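Local coordinates for protein putative L-alanine-DL-glutamate epimerase (Burkholderia xenovorans, PDB 3GO2) that probably acts as a magnesium-dependent racemase or epimerase of the mandelate racemase/muconate lactonizing enzyme family, at residues A[115-129]-A[333-347]. Numbering follows the deposited sequence.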
loop_
_atom_site.group_PDB
_atom_site.type_symbol
_atom_site.label_atom_id
_atom_site.label_comp_id
_atom_site.label_asym_id
_atom_site.label_seq_id
_atom_site.Cartn_x
_atom_site.Cartn_y
_atom_site.Cartn_z
ATOM N N LEU A 115 -5.927 37.511 10.876
ATOM C CA LEU A 115 -5.656 36.967 12.193
ATOM C C LEU A 115 -4.248 37.347 12.660
ATOM O O LEU A 115 -3.816 36.922 13.713
ATOM C CB LEU A 115 -5.981 35.454 12.282
ATOM C CG LEU A 115 -5.418 34.529 11.216
ATOM C CD1 LEU A 115 -3.880 34.528 11.253
ATOM C CD2 LEU A 115 -5.937 33.105 11.431
ATOM N N ARG A 116 -3.561 38.173 11.876
ATOM C CA ARG A 116 -2.339 38.874 12.316
ATOM C C ARG A 116 -2.228 40.194 11.548
ATOM O O ARG A 116 -2.806 40.311 10.448
ATOM C CB ARG A 116 -1.091 37.995 12.112
ATOM C CG ARG A 116 -0.879 37.564 10.651
ATOM C CD ARG A 116 0.338 36.637 10.460
ATOM N NE ARG A 116 0.136 35.328 11.073
ATOM C CZ ARG A 116 -0.480 34.309 10.488
ATOM N NH1 ARG A 116 -1.021 34.450 9.275
ATOM N NH2 ARG A 116 -0.586 33.146 11.134
ATOM N N ASP A 117 -1.472 41.142 12.135
ATOM C CA ASP A 117 -1.299 42.517 11.645
ATOM C C ASP A 117 -0.018 42.716 10.876
ATOM O O ASP A 117 0.141 43.703 10.173
ATOM C CB ASP A 117 -1.224 43.513 12.852
ATOM C CG ASP A 117 -2.528 43.642 13.583
ATOM O OD1 ASP A 117 -3.569 43.126 13.104
ATOM O OD2 ASP A 117 -2.522 44.296 14.640
ATOM N N ARG A 118 0.928 41.816 11.091
ATOM C CA ARG A 118 2.259 41.905 10.514
ATOM C C ARG A 118 2.687 40.505 10.126
ATOM O O ARG A 118 2.272 39.530 10.769
ATOM C CB ARG A 118 3.231 42.487 11.534
ATOM C CG ARG A 118 2.813 43.880 11.999
ATOM C CD ARG A 118 3.942 44.611 12.636
ATOM N NE ARG A 118 3.515 45.963 12.986
ATOM C CZ ARG A 118 4.336 46.915 13.411
ATOM N NH1 ARG A 118 5.632 46.669 13.521
ATOM N NH2 ARG A 118 3.857 48.129 13.700
ATOM N N VAL A 119 3.538 40.402 9.114
ATOM C CA VAL A 119 3.929 39.110 8.553
ATOM C C VAL A 119 5.446 39.000 8.499
ATOM O O VAL A 119 6.096 39.814 7.854
ATOM C CB VAL A 119 3.358 38.975 7.098
ATOM C CG1 VAL A 119 3.820 37.681 6.463
ATOM C CG2 VAL A 119 1.820 39.062 7.101
ATOM N N PRO A 120 6.033 37.995 9.165
ATOM C CA PRO A 120 7.483 37.862 9.008
ATOM C C PRO A 120 7.819 37.496 7.574
ATOM O O PRO A 120 7.113 36.696 6.939
ATOM C CB PRO A 120 7.857 36.723 9.960
ATOM C CG PRO A 120 6.712 36.646 10.906
ATOM C CD PRO A 120 5.496 36.999 10.106
ATOM N N VAL A 121 8.878 38.120 7.073
ATOM C CA VAL A 121 9.353 37.859 5.735
ATOM C C VAL A 121 10.762 37.300 5.717
ATOM O O VAL A 121 11.475 37.284 6.727
ATOM C CB VAL A 121 9.270 39.107 4.807
ATOM C CG1 VAL A 121 7.836 39.570 4.685
ATOM C CG2 VAL A 121 10.186 40.236 5.284
ATOM N N TYR A 122 11.134 36.795 4.553
ATOM C CA TYR A 122 12.538 36.584 4.220
ATOM C C TYR A 122 12.877 37.413 2.991
ATOM O O TYR A 122 12.033 37.613 2.112
ATOM C CB TYR A 122 12.871 35.099 4.025
ATOM C CG TYR A 122 12.292 34.354 2.823
ATOM C CD1 TYR A 122 12.952 34.340 1.595
ATOM C CD2 TYR A 122 11.103 33.642 2.930
ATOM C CE1 TYR A 122 12.449 33.650 0.508
ATOM C CE2 TYR A 122 10.605 32.924 1.847
ATOM C CZ TYR A 122 11.279 32.921 0.652
ATOM O OH TYR A 122 10.759 32.218 -0.423
ATOM N N TRP A 123 14.091 37.952 2.975
ATOM C CA TRP A 123 14.602 38.719 1.865
ATOM C C TRP A 123 15.107 37.720 0.825
ATOM O O TRP A 123 16.148 37.058 1.018
ATOM C CB TRP A 123 15.721 39.660 2.370
ATOM C CG TRP A 123 16.474 40.440 1.342
ATOM C CD1 TRP A 123 16.468 40.276 -0.017
ATOM C CD2 TRP A 123 17.393 41.515 1.605
ATOM N NE1 TRP A 123 17.330 41.169 -0.606
ATOM C CE2 TRP A 123 17.913 41.936 0.369
ATOM C CE3 TRP A 123 17.823 42.152 2.774
ATOM C CZ2 TRP A 123 18.844 42.995 0.256
ATOM C CZ3 TRP A 123 18.742 43.197 2.664
ATOM C CH2 TRP A 123 19.234 43.603 1.420
ATOM N N SER A 124 14.344 37.612 -0.256
ATOM C CA SER A 124 14.598 36.608 -1.291
ATOM C C SER A 124 15.576 37.079 -2.354
ATOM O O SER A 124 15.894 38.272 -2.440
ATOM C CB SER A 124 13.264 36.186 -1.895
ATOM O OG SER A 124 13.368 34.957 -2.599
ATOM N N HIS A 125 16.063 36.153 -3.174
ATOM C CA HIS A 125 17.053 36.489 -4.217
ATOM C C HIS A 125 18.183 37.359 -3.670
ATOM O O HIS A 125 18.546 38.422 -4.241
ATOM C CB HIS A 125 16.362 37.141 -5.394
ATOM C CG HIS A 125 15.266 36.282 -5.947
ATOM N ND1 HIS A 125 13.946 36.457 -5.600
ATOM C CD2 HIS A 125 15.313 35.173 -6.725
ATOM C CE1 HIS A 125 13.218 35.513 -6.177
ATOM N NE2 HIS A 125 14.020 34.726 -6.868
ATOM N N CYS A 126 18.741 36.855 -2.578
ATOM C CA CYS A 126 19.720 37.562 -1.755
ATOM C C CYS A 126 20.930 36.673 -1.556
ATOM O O CYS A 126 20.917 35.808 -0.675
ATOM C CB CYS A 126 19.097 37.873 -0.402
ATOM S SG CYS A 126 20.241 38.765 0.727
ATOM N N PRO A 127 22.003 36.896 -2.323
ATOM C CA PRO A 127 22.344 38.030 -3.209
ATOM C C PRO A 127 22.061 37.824 -4.705
ATOM O O PRO A 127 22.635 38.501 -5.578
ATOM C CB PRO A 127 23.858 38.187 -2.966
ATOM C CG PRO A 127 24.317 36.787 -2.576
ATOM C CD PRO A 127 23.139 35.958 -2.192
ATOM N N THR A 128 21.154 36.900 -5.013
ATOM C CA THR A 128 20.889 36.517 -6.385
ATOM C C THR A 128 20.637 37.672 -7.363
ATOM O O THR A 128 21.215 37.691 -8.452
ATOM C CB THR A 128 19.708 35.546 -6.391
ATOM O OG1 THR A 128 19.966 34.506 -5.454
ATOM C CG2 THR A 128 19.419 34.996 -7.763
ATOM N N TRP A 129 19.776 38.614 -6.975
ATOM C CA TRP A 129 19.478 39.786 -7.784
ATOM C C TRP A 129 20.698 40.685 -8.001
ATOM O O TRP A 129 20.901 41.161 -9.098
ATOM C CB TRP A 129 18.337 40.586 -7.156
ATOM C CG TRP A 129 16.925 40.148 -7.494
ATOM C CD1 TRP A 129 15.780 40.787 -7.105
ATOM C CD2 TRP A 129 16.498 39.009 -8.264
ATOM N NE1 TRP A 129 14.678 40.120 -7.575
ATOM C CE2 TRP A 129 15.090 39.027 -8.284
ATOM C CE3 TRP A 129 17.166 37.964 -8.906
ATOM C CZ2 TRP A 129 14.329 38.042 -8.924
ATOM C CZ3 TRP A 129 16.417 37.004 -9.561
ATOM C CH2 TRP A 129 15.010 37.047 -9.561
ATOM N N ALA A 333 -1.555 36.213 3.335
ATOM C CA ALA A 333 -0.767 35.941 4.540
ATOM C C ALA A 333 -1.466 36.400 5.829
ATOM O O ALA A 333 -1.312 35.784 6.886
ATOM C CB ALA A 333 0.599 36.621 4.432
ATOM N N ALA A 334 -2.229 37.481 5.747
ATOM C CA ALA A 334 -2.971 37.961 6.891
ATOM C C ALA A 334 -4.035 37.003 7.424
ATOM O O ALA A 334 -4.313 36.973 8.633
ATOM C CB ALA A 334 -3.596 39.316 6.556
ATOM N N ALA A 335 -4.642 36.214 6.526
ATOM C CA ALA A 335 -5.806 35.417 6.822
ATOM C C ALA A 335 -5.509 33.923 7.073
ATOM O O ALA A 335 -6.341 33.196 7.640
ATOM C CB ALA A 335 -6.818 35.563 5.664
ATOM N N VAL A 336 -4.347 33.457 6.622
ATOM C CA VAL A 336 -4.019 32.023 6.721
ATOM C C VAL A 336 -3.404 31.672 8.080
ATOM O O VAL A 336 -2.354 32.208 8.414
ATOM C CB VAL A 336 -3.062 31.613 5.603
ATOM C CG1 VAL A 336 -2.542 30.218 5.848
ATOM C CG2 VAL A 336 -3.803 31.706 4.244
ATOM N N PRO A 337 -4.041 30.776 8.884
ATOM C CA PRO A 337 -3.413 30.468 10.172
ATOM C C PRO A 337 -2.079 29.763 10.016
ATOM O O PRO A 337 -1.112 30.108 10.710
ATOM C CB PRO A 337 -4.409 29.512 10.853
ATOM C CG PRO A 337 -5.210 28.948 9.741
ATOM C CD PRO A 337 -5.314 30.058 8.724
ATOM N N ASN A 338 -2.023 28.797 9.113
ATOM C CA ASN A 338 -0.862 27.924 8.960
ATOM C C ASN A 338 0.196 28.546 8.030
ATOM O O ASN A 338 0.529 27.996 6.993
ATOM C CB ASN A 338 -1.291 26.509 8.504
ATOM C CG ASN A 338 -2.160 26.513 7.229
ATOM O OD1 ASN A 338 -3.100 27.302 7.118
ATOM N ND2 ASN A 338 -1.865 25.606 6.298
ATOM N N LEU A 339 0.700 29.724 8.422
ATOM C CA LEU A 339 1.635 30.504 7.617
ATOM C C LEU A 339 3.067 30.303 8.102
ATOM O O LEU A 339 3.407 30.657 9.245
ATOM C CB LEU A 339 1.285 31.996 7.665
ATOM C CG LEU A 339 2.222 32.949 6.923
ATOM C CD1 LEU A 339 2.053 32.854 5.400
ATOM C CD2 LEU A 339 1.992 34.398 7.403
ATOM N N ARG A 340 3.921 29.763 7.237
ATOM C CA ARG A 340 5.318 29.540 7.607
ATOM C C ARG A 340 6.116 30.835 7.724
ATOM O O ARG A 340 6.827 31.069 8.731
ATOM C CB ARG A 340 6.043 28.628 6.579
ATOM C CG ARG A 340 7.499 28.332 6.985
ATOM C CD ARG A 340 7.519 27.527 8.257
ATOM N NE ARG A 340 8.833 27.319 8.840
ATOM C CZ ARG A 340 9.410 28.120 9.739
ATOM N NH1 ARG A 340 8.838 29.260 10.114
ATOM N NH2 ARG A 340 10.586 27.795 10.240
ATOM N N ILE A 341 6.019 31.635 6.666
ATOM C CA ILE A 341 6.816 32.852 6.430
ATOM C C ILE A 341 6.360 33.402 5.077
ATOM O O ILE A 341 5.691 32.684 4.335
ATOM C CB ILE A 341 8.324 32.538 6.395
ATOM C CG1 ILE A 341 9.164 33.805 6.483
ATOM C CG2 ILE A 341 8.718 31.755 5.140
ATOM C CD1 ILE A 341 10.617 33.509 6.903
ATOM N N MET A 342 6.699 34.657 4.752
ATOM C CA MET A 342 6.379 35.242 3.435
ATOM C C MET A 342 7.642 35.704 2.702
ATOM O O MET A 342 8.484 36.409 3.244
ATOM C CB MET A 342 5.370 36.409 3.522
ATOM C CG MET A 342 5.079 37.121 2.163
ATOM S SD MET A 342 3.605 38.187 2.296
ATOM C CE MET A 342 4.065 39.370 0.973
ATOM N N GLU A 343 7.771 35.270 1.461
ATOM C CA GLU A 343 8.829 35.732 0.580
ATOM C C GLU A 343 8.641 37.179 0.174
ATOM O O GLU A 343 7.547 37.593 -0.113
ATOM C CB GLU A 343 8.799 34.887 -0.710
ATOM C CG GLU A 343 9.946 35.205 -1.669
ATOM C CD GLU A 343 9.940 34.341 -2.912
ATOM O OE1 GLU A 343 8.871 33.773 -3.246
ATOM O OE2 GLU A 343 11.014 34.236 -3.547
ATOM N N THR A 344 9.726 37.937 0.075
ATOM C CA THR A 344 9.647 39.222 -0.623
ATOM C C THR A 344 11.034 39.581 -1.145
ATOM O O THR A 344 12.030 39.163 -0.566
ATOM C CB THR A 344 9.075 40.338 0.293
ATOM O OG1 THR A 344 8.619 41.423 -0.503
ATOM C CG2 THR A 344 10.121 40.831 1.296
ATOM N N ASP A 345 11.088 40.343 -2.224
ATOM C CA ASP A 345 12.369 40.874 -2.725
ATOM C C ASP A 345 12.540 42.244 -2.117
ATOM O O ASP A 345 11.667 43.120 -2.234
ATOM C CB ASP A 345 12.368 40.958 -4.255
ATOM C CG ASP A 345 12.498 39.596 -4.920
ATOM O OD1 ASP A 345 13.117 38.680 -4.331
ATOM O OD2 ASP A 345 12.020 39.444 -6.067
ATOM N N ILE A 346 13.666 42.448 -1.453
ATOM C CA ILE A 346 13.955 43.739 -0.844
ATOM C C ILE A 346 14.727 44.633 -1.834
ATOM O O ILE A 346 14.665 45.871 -1.733
ATOM C CB ILE A 346 14.676 43.534 0.518
ATOM C CG1 ILE A 346 13.713 42.935 1.557
ATOM C CG2 ILE A 346 15.259 44.831 1.042
ATOM C CD1 ILE A 346 12.415 43.724 1.788
ATOM N N ASP A 347 15.429 44.013 -2.782
ATOM C CA ASP A 347 16.048 44.729 -3.907
ATOM C C ASP A 347 14.946 45.157 -4.879
ATOM O O ASP A 347 14.223 44.309 -5.429
ATOM C CB ASP A 347 17.082 43.869 -4.624
ATOM C CG ASP A 347 18.231 43.436 -3.718
ATOM O OD1 ASP A 347 19.041 44.315 -3.333
ATOM O OD2 ASP A 347 18.307 42.216 -3.397
HETATM O O HOH W 1 15.698 40.923 -3.351
HETATM O O HOH W 2 20.270 40.377 -4.061
#
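Strands 118-123 and 342-344 close the enolase-superfamily (β/α)7β barrel as its first and last strands, paired in parallel (V121 with M342, Y122 with E343): M342 N donates to P120 O, and Y122 N to M342 O. The pair leads into H125, seen to bind fumarate and 2-oxoglutarate. Its ND1 gives a nearly straight hydrogen bond (165°) to the syn lone pair of D345 OD1, 2.7 Å away and close to the imidazole plane, which should fix the ring's rotation. E343 CA makes a CH-pi contact over one face of the Y122 ring, 3.8 Å from the centroid; the Y122 hydroxyl is hydrogen-bonded to K163, which also binds 2-oxoglutarate. With CG anti to the backbone N (chi1 -175°), the extended E343 chain carries its carboxylate on to S124, whose OG reaches the anti lone pair of OE2 at 2.6 Å. R116 bends at chi3 and grips the turn after helix 323-335: NH1 donates to V336 O at 2.7 Å and NH2 to P337 O at 3.1 Å, both oxygens at the guanidinium edge. I346 CB sits squarely over the W123 five-membered ring, 3.5 Å from its centroid. D347 OD1 forms a salt bridge with R130, while W123 NE1 donates to D347 OD2 at 3.1 Å from above the carboxylate plane.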